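Local coordinates for protein geranylgeranyl pyrophosphate synthase (Corynebacterium glutamicum, PDB 3LMD) that probably makes long-chain prenyl diphosphates by joining isoprene units with the help of divalent metal ions, at residues L112-V117 and V138-G143. Sequence-based numbering, arbitrary orientation. Where two conformers were deposited one is given.
Sequences LYHDDV and VAILAG
His114 sets the edge of its imidazole against 138-143 and gives its NE2 to Asp144 OD1, one residue beyond that segment, in a hydrogen bond that holds the ring beside helix 132-157. Ile140 O and Ala139 O both lie near the ring plane, the latter 3.9 Å from His114 ND1, and no hydrogen bond forms across the two segments. In the conformer described, His114 CE1 comes within 2.9 Å of Ile140 O, short for a carbon-oxygen contact and so to be read with caution. With CG set anti to its own carbonyl carbon (chi1 -74°), His114 reaches across to that helix, Gly143 CA lying obliquely to the ring. Helices 95-118 and 132-157 belong to the all-helical prenyl synthase fold; the axes of 112-117 and 138-143 approach to 8.1 Å, nearly antiparallel at 159° between their directions. Such closeness suits the small residues Ala139, Ala142 and Gly143. Tyr113 lays its CB 3.7 Å from Ala139 O, and its ring turns an edge to Gly143 N while CD2 touches Ala142 CB obliquely. One turn later, Val117 CG2 presses on Ala139 CB at 3.3 Å, short for two methyl groups. Val117 and Ile140 also pack against Ile140 and Val117 of the second subunit, respectively. Asp115, a calcium ligand in a structure of this protein, projects from the far side of its helix, where OD1 accepts a hydrogen bond from Gln176 NE2.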
ATOM      1  N   LEU A 112       2.550  10.290   1.791  1.00 29.16           N
ATOM      2  CA  LEU A 112       2.049  11.558   1.308  1.00 37.15           C
ATOM      3  C   LEU A 112       0.992  11.418   0.237  1.00 38.03           C
ATOM      4  O   LEU A 112      -0.013  12.128   0.244  1.00 38.57           O
ATOM      5  CB  LEU A 112       3.185  12.418   0.743  1.00 35.44           C
ATOM      6  CG  LEU A 112       4.097  13.079   1.776  1.00 48.41           C
ATOM      7  CD1 LEU A 112       5.246  13.820   1.061  1.00 43.15           C
ATOM      8  CD2 LEU A 112       3.312  14.030   2.693  1.00 41.34           C
ATOM      9  N   TYR A 113       1.232  10.554  -0.731  1.00 28.42           N
ATOM     10  CA  TYR A 113       0.263  10.405  -1.805  1.00 33.42           C
ATOM     11  C   TYR A 113      -1.074   9.927  -1.263  1.00 34.48           C
ATOM     12  O   TYR A 113      -2.129  10.423  -1.683  1.00 35.49           O
ATOM     13  CB  TYR A 113       0.807   9.495  -2.899  1.00 32.36           C
ATOM     14  CG  TYR A 113       2.096  10.052  -3.459  1.00 39.72           C
ATOM     15  CD1 TYR A 113       2.516  11.339  -3.104  1.00 54.73           C
ATOM     16  CD2 TYR A 113       2.894   9.318  -4.322  1.00 40.61           C
ATOM     17  CE1 TYR A 113       3.702  11.888  -3.595  1.00 56.19           C
ATOM     18  CE2 TYR A 113       4.089   9.861  -4.834  1.00 44.90           C
ATOM     19  CZ  TYR A 113       4.479  11.150  -4.466  1.00 63.77           C
ATOM     20  OH  TYR A 113       5.649  11.709  -4.946  1.00 69.31           O
ATOM     21  N   HIS A 114      -1.067   9.005  -0.297  1.00 26.50           N
ATOM     22  CA  HIS A 114      -2.343   8.555   0.287  0.50 31.14           C
ATOM     23  C   HIS A 114      -2.941   9.605   1.219  1.00 35.92           C
ATOM     24  O   HIS A 114      -4.155   9.759   1.304  1.00 39.81           O
ATOM     25  CB  HIS A 114      -2.182   7.232   1.034  0.50 27.50           C
ATOM     26  CG  HIS A 114      -2.033   6.044   0.133  0.50 30.68           C
ATOM     27  ND1 HIS A 114      -1.888   6.155  -1.236  0.50 29.16           N
ATOM     28  CD2 HIS A 114      -2.003   4.719   0.407  0.50 25.63           C
ATOM     29  CE1 HIS A 114      -1.779   4.946  -1.765  0.50 30.53           C
ATOM     30  NE2 HIS A 114      -1.848   4.058  -0.788  0.50 33.43           N
ATOM     31  N   ASP A 115      -2.086  10.312   1.941  1.00 34.43           N
ATOM     32  CA  ASP A 115      -2.544  11.435   2.771  1.00 43.76           C
ATOM     33  C   ASP A 115      -3.223  12.513   1.969  1.00 45.85           C
ATOM     34  O   ASP A 115      -4.273  13.005   2.368  1.00 56.70           O
ATOM     35  CB  ASP A 115      -1.374  12.094   3.490  1.00 46.07           C
ATOM     36  CG  ASP A 115      -1.225  11.610   4.883  1.00 60.82           C
ATOM     37  OD1 ASP A 115      -2.163  10.950   5.368  1.00 78.89           O
ATOM     38  OD2 ASP A 115      -0.174  11.900   5.501  1.00 85.28           O
ATOM     39  N   ASP A 116      -2.590  12.935   0.881  1.00 50.23           N
ATOM     40  CA  ASP A 116      -3.118  14.021   0.055  1.00 56.26           C
ATOM     41  C   ASP A 116      -4.518  13.705  -0.492  1.00 59.90           C
ATOM     42  O   ASP A 116      -5.370  14.590  -0.587  1.00 62.86           O
ATOM     43  CB  ASP A 116      -2.154  14.379  -1.083  1.00 58.50           C
ATOM     44  CG  ASP A 116      -0.831  14.990  -0.583  1.00 72.22           C
ATOM     45  OD1 ASP A 116      -0.632  15.154   0.650  1.00 65.53           O
ATOM     46  OD2 ASP A 116       0.022  15.308  -1.442  1.00 81.68           O
ATOM     47  N   VAL A 117      -4.766  12.449  -0.838  1.00 52.09           N
ATOM     48  CA  VAL A 117      -6.088  12.054  -1.333  1.00 55.82           C
ATOM     49  C   VAL A 117      -7.181  12.210  -0.266  1.00 61.55           C
ATOM     50  O   VAL A 117      -8.331  12.523  -0.568  1.00 62.73           O
ATOM     51  CB  VAL A 117      -6.085  10.614  -1.878  1.00 57.09           C
ATOM     52  CG1 VAL A 117      -7.507  10.084  -2.009  1.00 61.62           C
ATOM     53  CG2 VAL A 117      -5.383  10.570  -3.212  1.00 56.81           C
ATOM     54  N   VAL A 138      -5.505   8.031  -9.219  1.00 37.22           N
ATOM     55  CA  VAL A 138      -4.129   7.829  -9.627  1.00 40.30           C
ATOM     56  C   VAL A 138      -3.167   8.034  -8.470  1.00 34.25           C
ATOM     57  O   VAL A 138      -2.153   7.353  -8.402  1.00 40.09           O
ATOM     58  CB  VAL A 138      -3.708   8.562 -10.935  1.00 40.49           C
ATOM     59  CG1 VAL A 138      -4.714   8.291 -12.047  1.00 48.17           C
ATOM     60  CG2 VAL A 138      -3.442  10.062 -10.700  1.00 38.83           C
ATOM     61  N   ALA A 139      -3.483   8.943  -7.558  1.00 32.55           N
ATOM     62  CA  ALA A 139      -2.659   9.111  -6.362  1.00 35.31           C
ATOM     63  C   ALA A 139      -2.631   7.859  -5.482  1.00 33.57           C
ATOM     64  O   ALA A 139      -1.609   7.537  -4.877  1.00 31.18           O
ATOM     65  CB  ALA A 139      -3.138  10.294  -5.556  1.00 37.04           C
ATOM     66  N   ILE A 140      -3.763   7.177  -5.383  1.00 25.11           N
ATOM     67  CA  ILE A 140      -3.827   5.945  -4.594  1.00 22.00           C
ATOM     68  C   ILE A 140      -2.883   4.934  -5.234  1.00 26.87           C
ATOM     69  O   ILE A 140      -2.119   4.248  -4.548  1.00 26.45           O
ATOM     70  CB  ILE A 140      -5.217   5.374  -4.619  1.00 23.48           C
ATOM     71  CG1 ILE A 140      -6.150   6.257  -3.778  1.00 28.25           C
ATOM     72  CG2 ILE A 140      -5.232   3.938  -3.998  1.00 27.64           C
ATOM     73  CD1 ILE A 140      -7.674   5.860  -3.987  1.00 32.91           C
ATOM     74  N   LEU A 141      -2.959   4.834  -6.561  1.00 25.79           N
ATOM     75  CA  LEU A 141      -2.157   3.860  -7.279  1.00 25.39           C
ATOM     76  C   LEU A 141      -0.675   4.249  -7.305  1.00 25.81           C
ATOM     77  O   LEU A 141       0.202   3.372  -7.263  1.00 27.26           O
ATOM     78  CB  LEU A 141      -2.685   3.618  -8.700  1.00 27.50           C
ATOM     79  CG  LEU A 141      -4.089   2.968  -8.722  1.00 31.99           C
ATOM     80  CD1 LEU A 141      -4.552   2.780 -10.172  1.00 30.06           C
ATOM     81  CD2 LEU A 141      -4.096   1.650  -7.985  1.00 32.87           C
ATOM     82  N   ALA A 142      -0.381   5.537  -7.386  1.00 24.37           N
ATOM     83  CA  ALA A 142       1.026   5.953  -7.285  1.00 25.50           C
ATOM     84  C   ALA A 142       1.615   5.544  -5.914  1.00 26.40           C
ATOM     85  O   ALA A 142       2.756   5.065  -5.816  1.00 26.61           O
ATOM     86  CB  ALA A 142       1.148   7.467  -7.490  1.00 32.16           C
ATOM     87  N   GLY A 143       0.845   5.752  -4.850  1.00 27.67           N
ATOM     88  CA  GLY A 143       1.301   5.353  -3.518  1.00 25.02           C
ATOM     89  C   GLY A 143       1.535   3.843  -3.501  1.00 28.59           C
ATOM     90  O   GLY A 143       2.543   3.373  -2.981  1.00 23.03           O
TER